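Local coordinates for encapsidation protein (Bacillus phage phi29, PDB 5HD9), which packages the viral DNA, probably using ATP hydrolysis by its N-terminal ASCE-type domain to drive the packaging motor, at residues A[29-34]-A[149-154]; A[96-101]-A[139-144]; A[133-138]-A[164-169]; A[169-174]-A[178-183]. All coordinates share one frame; numbering follows the deposited sequence.

Overall arrangement
The four contacts are spread round one mixed sheet. Interaction 1 is the central one: helix 26-42 lies on strand 149-153, and apolar side chains meet in a buried core with a water bridge at one end. Interactions 2 and 3 both use helix 130-141. Interaction 2, mostly buried but with Thr-140 exposed, brings Trp-98 against its C-terminal end. Interaction 3 is a surface contact in which Leu-135 of that helix meets two phenylalanines of helix 162-167. Interaction 4 follows directly in the chain, shares Leu-169 with interaction 3, and is partly buried at the sheet margin. It alone has direct hydrogen bonds between its segments; the other three rest mainly on carbon contacts.

Interaction 1 (A[29-34]-A[149-154]); sequences YAMKVY and RCICLS
Met-31, a selenomethionine, faces strand 149-153 from helix 26-42 and touches two of its side chains. Its SE lies 3.6 Å from CD1 of Ile-151, and the two side chains cross at about a right angle. Its CG sits 4.0 Å from CD1 of Leu-153 and almost as near the other methyl, so the leucine fork meets the chain ahead of the selenium. Bends at chi2 (-54°) and chi3 turn the end of Met-31 and bring SE to the isoleucine.

One helical turn on, Tyr-34 reaches Arg-149. The hydroxyl OH stands over one face of the guanidinium, 3.4 Å from NE, at an angle too poor for a hydrogen bond. Ring and guanidinium planes are 85° apart. A water joins the two groups instead: it accepts from NE of Arg-149 at 2.7 Å and has a weak bond to OH of Tyr-34.

Further out, Met-9 of helix 7-11 packs on both Met-31 and Ile-151, and Leu-10 on both Tyr-34 and Arg-149. Leu-153 also touches Val-19 of strand 16-19. Helix and strand run nearly antiparallel, at 158°. Such a helix, following a probable Walker A loop and covering the central sheet, is characteristic of P-loop NTPases, the superfamily to which this ASCE domain belongs.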
loop_
_atom_site.group_PDB
_atom_site.type_symbol
_atom_site.label_atom_id
_atom_site.label_comp_id
_atom_site.label_asym_id
_atom_site.label_seq_id
_atom_site.Cartn_x
_atom_site.Cartn_y
_atom_site.Cartn_z
ATOM N N TYR A 29 -4.617 6.507 6.007
ATOM C CA TYR A 29 -5.213 6.059 7.257
ATOM C C TYR A 29 -5.984 4.755 7.064
ATOM O O TYR A 29 -5.784 3.788 7.797
ATOM C CB TYR A 29 -6.142 7.141 7.804
ATOM C CG TYR A 29 -6.815 6.784 9.109
ATOM C CD1 TYR A 29 -7.994 6.052 9.130
ATOM C CD2 TYR A 29 -6.280 7.197 10.320
ATOM C CE1 TYR A 29 -8.613 5.729 10.321
ATOM C CE2 TYR A 29 -6.891 6.883 11.514
ATOM C CZ TYR A 29 -8.056 6.150 11.510
ATOM O OH TYR A 29 -8.662 5.841 12.705
ATOM N N ALA A 30 -6.871 4.747 6.075
ATOM C CA ALA A 30 -7.694 3.581 5.783
ATOM C C ALA A 30 -6.839 2.345 5.526
ATOM O O ALA A 30 -7.209 1.232 5.905
ATOM C CB ALA A 30 -8.591 3.856 4.586
HETATM N N MSE A 31 -5.694 2.545 4.881
HETATM C CA MSE A 31 -4.842 1.430 4.488
HETATM C C MSE A 31 -3.870 1.038 5.600
HETATM O O MSE A 31 -3.006 0.179 5.406
HETATM C CB MSE A 31 -4.080 1.771 3.205
HETATM C CG MSE A 31 -4.955 1.814 1.951
HETATM SE SE MSE A 31 -6.002 0.178 1.682
HETATM C CE MSE A 31 -7.685 0.721 2.492
ATOM N N LYS A 32 -4.006 1.681 6.757
ATOM C CA LYS A 32 -3.402 1.175 7.984
ATOM C C LYS A 32 -4.449 0.306 8.694
ATOM O O LYS A 32 -4.160 -0.806 9.136
ATOM C CB LYS A 32 -2.927 2.315 8.899
ATOM C CG LYS A 32 -1.704 3.104 8.410
ATOM C CD LYS A 32 -1.263 4.112 9.481
ATOM C CE LYS A 32 -0.037 4.951 9.093
ATOM N NZ LYS A 32 0.582 4.612 7.782
ATOM N N VAL A 33 -5.673 0.821 8.781
ATOM C CA VAL A 33 -6.774 0.130 9.453
ATOM C C VAL A 33 -7.114 -1.213 8.810
ATOM O O VAL A 33 -7.357 -2.196 9.512
ATOM C CB VAL A 33 -8.061 1.000 9.470
ATOM C CG1 VAL A 33 -9.268 0.204 9.990
ATOM C CG2 VAL A 33 -7.851 2.235 10.315
ATOM N N TYR A 34 -7.145 -1.256 7.481
ATOM C CA TYR A 34 -7.584 -2.460 6.781
ATOM C C TYR A 34 -6.676 -3.661 7.072
ATOM O O TYR A 34 -7.160 -4.690 7.535
ATOM C CB TYR A 34 -7.671 -2.206 5.272
ATOM C CG TYR A 34 -7.925 -3.461 4.465
ATOM C CD1 TYR A 34 -9.187 -4.030 4.419
ATOM C CD2 TYR A 34 -6.901 -4.078 3.755
ATOM C CE1 TYR A 34 -9.428 -5.180 3.691
ATOM C CE2 TYR A 34 -7.130 -5.226 3.023
ATOM C CZ TYR A 34 -8.394 -5.774 2.995
ATOM O OH TYR A 34 -8.621 -6.917 2.263
ATOM N N ARG A 149 -3.696 -8.492 -2.450
ATOM C CA ARG A 149 -3.715 -7.249 -3.200
ATOM C C ARG A 149 -2.588 -6.318 -2.798
ATOM O O ARG A 149 -2.215 -6.228 -1.625
ATOM C CB ARG A 149 -5.059 -6.541 -3.024
ATOM C CG ARG A 149 -5.256 -5.899 -1.666
ATOM C CD ARG A 149 -6.726 -5.878 -1.283
ATOM N NE ARG A 149 -7.150 -7.169 -0.738
ATOM C CZ ARG A 149 -8.150 -7.918 -1.205
ATOM N NH1 ARG A 149 -8.883 -7.532 -2.251
ATOM N NH2 ARG A 149 -8.422 -9.070 -0.610
ATOM N N CYS A 150 -2.041 -5.650 -3.804
ATOM C CA CYS A 150 -1.095 -4.573 -3.604
ATOM C C CYS A 150 -1.839 -3.279 -3.874
ATOM O O CYS A 150 -2.504 -3.146 -4.904
ATOM C CB CYS A 150 0.116 -4.723 -4.525
ATOM S SG CYS A 150 1.342 -3.410 -4.344
ATOM N N ILE A 151 -1.748 -2.341 -2.938
ATOM C CA ILE A 151 -2.433 -1.062 -3.064
ATOM C C ILE A 151 -1.415 0.070 -2.998
ATOM O O ILE A 151 -0.749 0.266 -1.982
ATOM C CB ILE A 151 -3.503 -0.886 -1.971
ATOM C CG1 ILE A 151 -4.526 -2.023 -2.051
ATOM C CG2 ILE A 151 -4.216 0.449 -2.131
ATOM C CD1 ILE A 151 -5.157 -2.373 -0.738
ATOM N N CYS A 152 -1.296 0.800 -4.103
ATOM C CA CYS A 152 -0.352 1.903 -4.208
ATOM C C CYS A 152 -1.088 3.231 -4.069
ATOM O O CYS A 152 -2.100 3.451 -4.730
ATOM C CB CYS A 152 0.398 1.838 -5.539
ATOM S SG CYS A 152 1.230 0.252 -5.813
ATOM N N LEU A 153 -0.575 4.103 -3.202
ATOM C CA LEU A 153 -1.216 5.380 -2.908
ATOM C C LEU A 153 -0.334 6.563 -3.296
ATOM O O LEU A 153 0.891 6.507 -3.169
ATOM C CB LEU A 153 -1.551 5.483 -1.420
ATOM C CG LEU A 153 -2.196 4.280 -0.732
ATOM C CD1 LEU A 153 -2.198 4.504 0.770
ATOM C CD2 LEU A 153 -3.610 4.053 -1.242
ATOM N N SER A 154 -0.966 7.641 -3.748
ATOM C CA SER A 154 -0.250 8.881 -4.031
ATOM C C SER A 154 -1.175 10.086 -3.966
ATOM O O SER A 154 -2.343 10.004 -4.350
ATOM C CB SER A 154 0.416 8.819 -5.406
ATOM O OG SER A 154 1.042 10.052 -5.717
HETATM O O HOH W 1 -5.885 -8.489 1.289
#

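Interaction 2 (A[96-101]-A[139-144]); sequences SVWQSE and DTVFRN
Trp-98 pushes the benzo end of its indole against the last turn of helix 130-141. This is a short, weakly bonded helix, about 98-101, docked on a longer helix that covers the sheet of this ASCE domain.

The tight part is the indole rim at Thr-140. CB of Thr-140 lies in the ring plane, at the edge, 3.7 Å from CZ2 of Trp-98. The two side chains come from opposite directions. Trp-98 has CG anti to its backbone nitrogen (chi1 164°), which sends the indole across to the helix. Its NE1 is hydrogen-bonded to OD1 of Asn-136, one turn earlier, so the ring is fixed at a polar point as well as by packing. OG1 of Thr-140 bonds to the backbone oxygen of the same Asn-136.

Val-141 is the looser partner. It approaches the ring obliquely and also packs on Val-109 and Ile-112 of strand 109-115.

The outer side is more open. Thr-140 is exposed, and so are Gln-99 and Ser-100 on the far side of the short helix, where NE2 of Gln-99 donates to OG of Ser-100 at 3.2 Å. On the buried side, the nearest approach of Val-141 to the indole is CG1 to CH2 of Trp-98, 4.3 Å.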
loop_
_atom_site.group_PDB
_atom_site.type_symbol
_atom_site.label_atom_id
_atom_site.label_comp_id
_atom_site.label_asym_id
_atom_site.label_seq_id
_atom_site.Cartn_x
_atom_site.Cartn_y
_atom_site.Cartn_z
ATOM N N SER A 96 14.077 0.095 -2.280
ATOM C CA SER A 96 15.456 0.240 -2.737
ATOM C C SER A 96 16.363 -0.908 -2.280
ATOM O O SER A 96 17.358 -1.210 -2.938
ATOM C CB SER A 96 16.035 1.571 -2.247
ATOM O OG SER A 96 16.022 1.649 -0.831
ATOM N N VAL A 97 16.023 -1.538 -1.156
ATOM C CA VAL A 97 16.843 -2.621 -0.603
ATOM C C VAL A 97 16.068 -3.930 -0.471
ATOM O O VAL A 97 16.352 -4.738 0.415
ATOM C CB VAL A 97 17.413 -2.245 0.783
ATOM C CG1 VAL A 97 18.346 -1.043 0.666
ATOM C CG2 VAL A 97 16.278 -1.997 1.788
ATOM N N TRP A 98 15.096 -4.140 -1.353
ATOM C CA TRP A 98 14.270 -5.344 -1.302
ATOM C C TRP A 98 15.102 -6.616 -1.466
ATOM O O TRP A 98 14.798 -7.640 -0.854
ATOM C CB TRP A 98 13.175 -5.298 -2.375
ATOM C CG TRP A 98 12.548 -6.640 -2.632
ATOM C CD1 TRP A 98 12.485 -7.302 -3.825
ATOM C CD2 TRP A 98 11.918 -7.492 -1.668
ATOM N NE1 TRP A 98 11.847 -8.509 -3.663
ATOM C CE2 TRP A 98 11.491 -8.651 -2.346
ATOM C CE3 TRP A 98 11.673 -7.388 -0.295
ATOM C CZ2 TRP A 98 10.831 -9.694 -1.702
ATOM C CZ3 TRP A 98 11.016 -8.424 0.343
ATOM C CH2 TRP A 98 10.602 -9.561 -0.359
ATOM N N GLN A 99 16.153 -6.549 -2.277
ATOM C CA GLN A 99 16.997 -7.717 -2.524
ATOM C C GLN A 99 17.564 -8.275 -1.218
ATOM O O GLN A 99 17.666 -9.490 -1.048
ATOM C CB GLN A 99 18.135 -7.376 -3.498
ATOM C CG GLN A 99 19.293 -6.564 -2.912
ATOM C CD GLN A 99 18.887 -5.163 -2.493
ATOM O OE1 GLN A 99 17.982 -4.563 -3.079
ATOM N NE2 GLN A 99 19.559 -4.632 -1.475
ATOM N N SER A 100 17.914 -7.383 -0.295
ATOM C CA SER A 100 18.492 -7.784 0.987
ATOM C C SER A 100 17.431 -8.295 1.957
ATOM O O SER A 100 17.734 -9.067 2.867
ATOM C CB SER A 100 19.243 -6.612 1.624
ATOM O OG SER A 100 20.494 -6.405 0.998
ATOM N N GLU A 101 16.191 -7.863 1.760
ATOM C CA GLU A 101 15.102 -8.236 2.655
ATOM C C GLU A 101 14.534 -9.617 2.322
ATOM O O GLU A 101 13.730 -10.163 3.076
ATOM C CB GLU A 101 13.989 -7.184 2.595
ATOM C CG GLU A 101 14.434 -5.792 3.026
ATOM C CD GLU A 101 14.821 -5.732 4.489
ATOM O OE1 GLU A 101 13.931 -5.912 5.346
ATOM O OE2 GLU A 101 16.015 -5.509 4.785
ATOM N N ASP A 139 5.416 -11.392 -6.049
ATOM C CA ASP A 139 5.462 -12.830 -6.297
ATOM C C ASP A 139 6.123 -13.565 -5.136
ATOM O O ASP A 139 5.773 -14.707 -4.839
ATOM C CB ASP A 139 6.211 -13.146 -7.593
ATOM C CG ASP A 139 5.291 -13.617 -8.711
ATOM O OD1 ASP A 139 4.193 -14.152 -8.439
ATOM O OD2 ASP A 139 5.681 -13.468 -9.883
ATOM N N THR A 140 7.079 -12.915 -4.481
ATOM C CA THR A 140 7.789 -13.544 -3.375
ATOM C C THR A 140 6.855 -13.809 -2.192
ATOM O O THR A 140 6.893 -14.889 -1.601
ATOM C CB THR A 140 8.983 -12.679 -2.901
ATOM O OG1 THR A 140 9.949 -12.573 -3.953
ATOM C CG2 THR A 140 9.655 -13.294 -1.677
ATOM N N VAL A 141 6.016 -12.834 -1.850
ATOM C CA VAL A 141 5.220 -12.918 -0.625
ATOM C C VAL A 141 3.775 -13.371 -0.853
ATOM O O VAL A 141 3.134 -13.863 0.077
ATOM C CB VAL A 141 5.207 -11.562 0.128
ATOM C CG1 VAL A 141 6.628 -11.129 0.453
ATOM C CG2 VAL A 141 4.477 -10.482 -0.670
ATOM N N PHE A 142 3.264 -13.212 -2.073
ATOM C CA PHE A 142 1.923 -13.705 -2.403
ATOM C C PHE A 142 1.985 -15.125 -2.948
ATOM O O PHE A 142 2.591 -15.384 -3.989
ATOM C CB PHE A 142 1.224 -12.794 -3.419
ATOM C CG PHE A 142 0.825 -11.446 -2.871
ATOM C CD1 PHE A 142 0.736 -11.225 -1.504
ATOM C CD2 PHE A 142 0.530 -10.402 -3.730
ATOM C CE1 PHE A 142 0.366 -9.989 -1.010
ATOM C CE2 PHE A 142 0.158 -9.164 -3.239
ATOM C CZ PHE A 142 0.076 -8.958 -1.878
ATOM N N ARG A 143 1.342 -16.039 -2.231
ATOM C CA ARG A 143 1.338 -17.451 -2.588
ATOM C C ARG A 143 0.524 -17.706 -3.853
ATOM O O ARG A 143 0.899 -18.531 -4.690
ATOM C CB ARG A 143 0.781 -18.278 -1.432
ATOM C CG ARG A 143 0.980 -19.767 -1.587
ATOM C CD ARG A 143 1.912 -20.305 -0.519
ATOM N NE ARG A 143 1.881 -21.762 -0.466
ATOM C CZ ARG A 143 2.191 -22.482 0.606
ATOM N NH1 ARG A 143 2.556 -21.887 1.736
ATOM N NH2 ARG A 143 2.129 -23.803 0.548
ATOM N N ASN A 144 -0.599 -17.006 -3.981
ATOM C CA ASN A 144 -1.407 -17.070 -5.193
ATOM C C ASN A 144 -2.266 -15.815 -5.350
ATOM O O ASN A 144 -2.128 -14.862 -4.587
ATOM C CB ASN A 144 -2.277 -18.330 -5.191
ATOM C CG ASN A 144 -3.126 -18.458 -3.943
ATOM O OD1 ASN A 144 -3.665 -17.475 -3.434
ATOM N ND2 ASN A 144 -3.244 -19.680 -3.439
#

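Interaction 3 (A[133-138]-A[164-169]); sequences ALLNLM and FLFFNL
Leu-135 of helix 130-141 reaches out to two neighbouring phenylalanines of helix 162-167. From CB, which points toward the other helix, the chain leads to CG, 4.2 Å from CZ of Phe-167. With CG anti to the carbonyl carbon (chi1 -82°), the fork is carried across and its two methyls part between the rings. CD1 goes to Phe-166, 3.9 Å from CE1, and meets that ring obliquely. CD2 goes to Phe-167, 3.9 Å from CZ, and lies at the edge of the ring, in its plane. CD1 also keeps a longer contact with CZ of Phe-167. The leucine and the two phenylalanines approach from opposite directions.

The two rings also touch each other. CD1 of Phe-166 stands 3.8 Å above one face of the Phe-167 ring, offset toward its rim, while CD1 of Phe-167 lies in plane at the edge of Phe-166. Phe-167 leans further inward on Leu-16 of strand 16-19. Phe-166 is exposed.

Just past these rings the helix closes in a Schellman motif. Asn-168 takes positive phi, and N of Leu-169 bonds back to O of Phe-164 at 2.8 Å. The contact joins two helices that cover the same face of the central sheet, an arrangement typical of the alpha-beta layering of P-loop NTPase folds.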
loop_
_atom_site.group_PDB
_atom_site.type_symbol
_atom_site.label_atom_id
_atom_site.label_comp_id
_atom_site.label_asym_id
_atom_site.label_seq_id
_atom_site.Cartn_x
_atom_site.Cartn_y
_atom_site.Cartn_z
ATOM N N ALA A 133 11.040 -4.751 -9.566
ATOM C CA ALA A 133 11.356 -4.961 -8.154
ATOM C C ALA A 133 10.089 -5.164 -7.322
ATOM O O ALA A 133 10.025 -6.082 -6.500
ATOM C CB ALA A 133 12.167 -3.791 -7.605
ATOM N N LEU A 134 9.086 -4.310 -7.522
ATOM C CA LEU A 134 7.821 -4.459 -6.807
ATOM C C LEU A 134 7.170 -5.767 -7.206
ATOM O O LEU A 134 6.640 -6.495 -6.369
ATOM C CB LEU A 134 6.863 -3.301 -7.098
ATOM C CG LEU A 134 5.539 -3.372 -6.325
ATOM C CD1 LEU A 134 5.783 -3.205 -4.836
ATOM C CD2 LEU A 134 4.545 -2.335 -6.818
ATOM N N LEU A 135 7.214 -6.055 -8.498
ATOM C CA LEU A 135 6.670 -7.292 -9.018
ATOM C C LEU A 135 7.339 -8.496 -8.353
ATOM O O LEU A 135 6.661 -9.432 -7.937
ATOM C CB LEU A 135 6.840 -7.335 -10.534
ATOM C CG LEU A 135 5.789 -6.585 -11.360
ATOM C CD1 LEU A 135 6.128 -6.647 -12.843
ATOM C CD2 LEU A 135 4.379 -7.123 -11.123
ATOM N N ASN A 136 8.663 -8.461 -8.229
ATOM C CA ASN A 136 9.385 -9.538 -7.558
ATOM C C ASN A 136 8.956 -9.668 -6.099
ATOM O O ASN A 136 8.768 -10.776 -5.594
ATOM C CB ASN A 136 10.895 -9.310 -7.638
ATOM C CG ASN A 136 11.687 -10.413 -6.957
ATOM O OD1 ASN A 136 12.113 -10.268 -5.813
ATOM N ND2 ASN A 136 11.882 -11.525 -7.657
ATOM N N LEU A 137 8.800 -8.531 -5.429
ATOM C CA LEU A 137 8.338 -8.509 -4.045
ATOM C C LEU A 137 6.972 -9.181 -3.933
ATOM O O LEU A 137 6.749 -9.998 -3.041
ATOM C CB LEU A 137 8.278 -7.068 -3.529
ATOM C CG LEU A 137 8.037 -6.832 -2.033
ATOM C CD1 LEU A 137 8.546 -5.455 -1.647
ATOM C CD2 LEU A 137 6.571 -6.953 -1.658
HETATM N N MSE A 138 6.071 -8.846 -4.851
HETATM C CA MSE A 138 4.718 -9.391 -4.839
HETATM C C MSE A 138 4.706 -10.906 -5.037
HETATM O O MSE A 138 4.060 -11.628 -4.278
HETATM C CB MSE A 138 3.869 -8.713 -5.920
HETATM C CG MSE A 138 3.576 -7.256 -5.622
HETATM SE SE MSE A 138 2.708 -6.326 -7.092
HETATM C CE MSE A 138 1.082 -7.391 -7.163
ATOM N N PHE A 164 2.059 2.850 -14.617
ATOM C CA PHE A 164 1.011 2.954 -15.625
ATOM C C PHE A 164 1.579 2.636 -17.009
ATOM O O PHE A 164 0.947 1.944 -17.811
ATOM C CB PHE A 164 0.379 4.349 -15.623
ATOM C CG PHE A 164 -0.451 4.651 -14.400
ATOM C CD1 PHE A 164 -0.421 3.826 -13.288
ATOM C CD2 PHE A 164 -1.273 5.768 -14.374
ATOM C CE1 PHE A 164 -1.187 4.115 -12.171
ATOM C CE2 PHE A 164 -2.040 6.058 -13.262
ATOM C CZ PHE A 164 -1.997 5.230 -12.160
ATOM N N LEU A 165 2.776 3.145 -17.283
ATOM C CA LEU A 165 3.436 2.892 -18.557
ATOM C C LEU A 165 3.748 1.408 -18.725
ATOM O O LEU A 165 3.487 0.823 -19.775
ATOM C CB LEU A 165 4.723 3.707 -18.665
ATOM C CG LEU A 165 4.574 5.228 -18.715
ATOM C CD1 LEU A 165 5.946 5.884 -18.695
ATOM C CD2 LEU A 165 3.789 5.660 -19.942
ATOM N N PHE A 166 4.304 0.807 -17.678
ATOM C CA PHE A 166 4.752 -0.582 -17.737
ATOM C C PHE A 166 3.578 -1.518 -18.013
ATOM O O PHE A 166 3.671 -2.410 -18.856
ATOM C CB PHE A 166 5.454 -0.965 -16.427
ATOM C CG PHE A 166 6.122 -2.311 -16.461
ATOM C CD1 PHE A 166 5.397 -3.467 -16.233
ATOM C CD2 PHE A 166 7.480 -2.416 -16.708
ATOM C CE1 PHE A 166 6.015 -4.704 -16.260
ATOM C CE2 PHE A 166 8.101 -3.650 -16.736
ATOM C CZ PHE A 166 7.368 -4.795 -16.510
ATOM N N PHE A 167 2.468 -1.292 -17.314
ATOM C CA PHE A 167 1.299 -2.163 -17.419
ATOM C C PHE A 167 0.320 -1.730 -18.510
ATOM O O PHE A 167 -0.707 -2.376 -18.719
ATOM C CB PHE A 167 0.580 -2.224 -16.071
ATOM C CG PHE A 167 1.409 -2.834 -14.975
ATOM C CD1 PHE A 167 1.770 -4.168 -15.025
ATOM C CD2 PHE A 167 1.825 -2.075 -13.894
ATOM C CE1 PHE A 167 2.533 -4.734 -14.021
ATOM C CE2 PHE A 167 2.588 -2.634 -12.886
ATOM C CZ PHE A 167 2.942 -3.966 -12.949
ATOM N N ASN A 168 0.643 -0.643 -19.203
ATOM C CA ASN A 168 -0.189 -0.140 -20.295
ATOM C C ASN A 168 -1.551 0.314 -19.786
ATOM O O ASN A 168 -2.592 -0.043 -20.341
ATOM C CB ASN A 168 -0.356 -1.202 -21.386
ATOM C CG ASN A 168 -0.920 -0.631 -22.675
ATOM O OD1 ASN A 168 -1.047 0.584 -22.828
ATOM N ND2 ASN A 168 -1.258 -1.511 -23.612
ATOM N N LEU A 169 -1.524 1.108 -18.720
ATOM C CA LEU A 169 -2.730 1.671 -18.131
ATOM C C LEU A 169 -2.839 3.151 -18.492
ATOM O O LEU A 169 -1.970 3.946 -18.138
ATOM C CB LEU A 169 -2.717 1.491 -16.610
ATOM C CG LEU A 169 -2.374 0.075 -16.136
ATOM C CD1 LEU A 169 -2.240 0.030 -14.626
ATOM C CD2 LEU A 169 -3.420 -0.922 -16.607
#

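Interaction 4 (A[169-174]-A[178-183]); sequences LVPDVN and NVYDDA
OD1 of Asn-178 accepts from the backbone N of Asp-172 at 2.6 Å, the shortest polar bond of this contact. It is nearly straight at 171°, although the donor stands above the carbonyl plane of the amide. ND2 of the same side chain donates to O of Asp-172 at 2.9 Å, and that oxygen lies in the amide plane. CG of Asn-178 is anti to its carbonyl carbon (chi1 -78°), which carries the amide across to Asp-172. One asparagine side chain thus holds both backbone polar groups of one residue, which fixes the rotation of its amide. CB of Pro-171 packs on the amide carbon CG of Asn-178 at 3.4 Å.

Asp-172 also shapes its own loop. Its OD1 accepts from N of Asn-174 at 2.8 Å, an Asx turn.

Tyr-180 makes the second half of the contact. CD2 of Leu-169 sits over the centre of its ring, 3.7 Å from the centroid, a CH-pi contact only 8° off the normal. The other methyl, CD1, turns to CB of Ala-183. The hydroxyl OH of Tyr-180 lies 3.4 Å from CA of Pro-171, and a water links it to O of Val-170.

The segment 169-174 leaves helix 162-167 and runs beside the edge strand 177-179. Leu-169, Pro-171 and Tyr-180 all touch Ile-185 of strand 183-186, the neighbour of that edge strand in the sheet.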
loop_
_atom_site.group_PDB
_atom_site.type_symbol
_atom_site.label_atom_id
_atom_site.label_comp_id
_atom_site.label_asym_id
_atom_site.label_seq_id
_atom_site.Cartn_x
_atom_site.Cartn_y
_atom_site.Cartn_z
ATOM N N LEU A 169 -1.524 1.108 -18.720
ATOM C CA LEU A 169 -2.730 1.671 -18.131
ATOM C C LEU A 169 -2.839 3.151 -18.492
ATOM O O LEU A 169 -1.970 3.946 -18.138
ATOM C CB LEU A 169 -2.717 1.491 -16.610
ATOM C CG LEU A 169 -2.374 0.075 -16.136
ATOM C CD1 LEU A 169 -2.240 0.030 -14.626
ATOM C CD2 LEU A 169 -3.420 -0.922 -16.607
ATOM N N VAL A 170 -3.895 3.505 -19.219
ATOM C CA VAL A 170 -4.154 4.892 -19.593
ATOM C C VAL A 170 -5.571 5.252 -19.166
ATOM O O VAL A 170 -6.512 5.108 -19.948
ATOM C CB VAL A 170 -3.964 5.107 -21.108
ATOM C CG1 VAL A 170 -4.451 6.499 -21.552
ATOM C CG2 VAL A 170 -2.497 4.898 -21.468
ATOM N N PRO A 171 -5.727 5.719 -17.912
ATOM C CA PRO A 171 -7.054 5.948 -17.337
ATOM C C PRO A 171 -7.768 7.171 -17.889
ATOM O O PRO A 171 -7.137 8.091 -18.411
ATOM C CB PRO A 171 -6.752 6.141 -15.849
ATOM C CG PRO A 171 -5.392 6.738 -15.834
ATOM C CD PRO A 171 -4.659 6.048 -16.951
ATOM N N ASP A 172 -9.091 7.153 -17.772
ATOM C CA ASP A 172 -9.929 8.305 -18.063
ATOM C C ASP A 172 -10.075 9.106 -16.776
ATOM O O ASP A 172 -10.627 8.610 -15.799
ATOM C CB ASP A 172 -11.293 7.851 -18.594
ATOM C CG ASP A 172 -12.205 9.007 -18.965
ATOM O OD1 ASP A 172 -11.940 10.156 -18.554
ATOM O OD2 ASP A 172 -13.205 8.756 -19.665
ATOM N N VAL A 173 -9.579 10.341 -16.778
ATOM C CA VAL A 173 -9.596 11.169 -15.571
ATOM C C VAL A 173 -11.007 11.596 -15.163
ATOM O O VAL A 173 -11.205 12.074 -14.046
ATOM C CB VAL A 173 -8.722 12.443 -15.734
ATOM C CG1 VAL A 173 -7.244 12.078 -15.717
ATOM C CG2 VAL A 173 -9.090 13.212 -17.000
ATOM N N ASN A 174 -11.983 11.423 -16.054
ATOM C CA ASN A 174 -13.376 11.721 -15.721
ATOM C C ASN A 174 -14.036 10.624 -14.881
ATOM O O ASN A 174 -15.166 10.787 -14.427
ATOM C CB ASN A 174 -14.203 11.938 -16.994
ATOM C CG ASN A 174 -13.815 13.200 -17.738
ATOM O OD1 ASN A 174 -13.042 14.016 -17.240
ATOM N ND2 ASN A 174 -14.365 13.372 -18.937
ATOM N N ASN A 178 -11.106 3.426 -13.046
ATOM C CA ASN A 178 -10.657 2.836 -14.298
ATOM C C ASN A 178 -10.273 1.387 -14.040
ATOM O O ASN A 178 -9.344 1.108 -13.280
ATOM C CB ASN A 178 -9.478 3.611 -14.880
ATOM C CG ASN A 178 -9.907 4.892 -15.557
ATOM O OD1 ASN A 178 -10.094 4.932 -16.772
ATOM N ND2 ASN A 178 -10.079 5.950 -14.771
ATOM N N VAL A 179 -10.991 0.474 -14.682
ATOM C CA VAL A 179 -10.921 -0.943 -14.350
ATOM C C VAL A 179 -10.235 -1.748 -15.445
ATOM O O VAL A 179 -10.527 -1.583 -16.629
ATOM C CB VAL A 179 -12.334 -1.526 -14.112
ATOM C CG1 VAL A 179 -12.249 -2.982 -13.658
ATOM C CG2 VAL A 179 -13.087 -0.690 -13.087
ATOM N N TYR A 180 -9.328 -2.627 -15.031
ATOM C CA TYR A 180 -8.623 -3.518 -15.943
ATOM C C TYR A 180 -8.689 -4.932 -15.373
ATOM O O TYR A 180 -9.167 -5.123 -14.255
ATOM C CB TYR A 180 -7.178 -3.049 -16.135
ATOM C CG TYR A 180 -7.079 -1.563 -16.408
ATOM C CD1 TYR A 180 -7.018 -0.651 -15.363
ATOM C CD2 TYR A 180 -7.064 -1.070 -17.707
ATOM C CE1 TYR A 180 -6.940 0.707 -15.601
ATOM C CE2 TYR A 180 -6.984 0.291 -17.954
ATOM C CZ TYR A 180 -6.921 1.173 -16.895
ATOM O OH TYR A 180 -6.842 2.527 -17.128
ATOM N N ASP A 181 -8.224 -5.920 -16.132
ATOM C CA ASP A 181 -8.391 -7.315 -15.728
ATOM C C ASP A 181 -7.701 -7.628 -14.401
ATOM O O ASP A 181 -8.290 -8.278 -13.534
ATOM C CB ASP A 181 -7.867 -8.256 -16.816
ATOM C CG ASP A 181 -8.773 -8.304 -18.037
ATOM O OD1 ASP A 181 -10.004 -8.144 -17.880
ATOM O OD2 ASP A 181 -8.253 -8.513 -19.152
ATOM N N ASP A 182 -6.466 -7.161 -14.243
ATOM C CA ASP A 182 -5.685 -7.448 -13.039
ATOM C C ASP A 182 -5.304 -6.194 -12.262
ATOM O O ASP A 182 -4.558 -6.273 -11.282
ATOM C CB ASP A 182 -4.416 -8.222 -13.400
ATOM C CG ASP A 182 -4.694 -9.671 -13.723
ATOM O OD1 ASP A 182 -5.053 -10.424 -12.793
ATOM O OD2 ASP A 182 -4.549 -10.057 -14.899
ATOM N N ALA A 183 -5.818 -5.044 -12.686
ATOM C CA ALA A 183 -5.465 -3.788 -12.037
ATOM C C ALA A 183 -6.639 -2.815 -11.977
ATOM O O ALA A 183 -7.617 -2.948 -12.710
ATOM C CB ALA A 183 -4.283 -3.146 -12.744
HETATM O O HOH W 2 -8.763 2.913 -19.405
#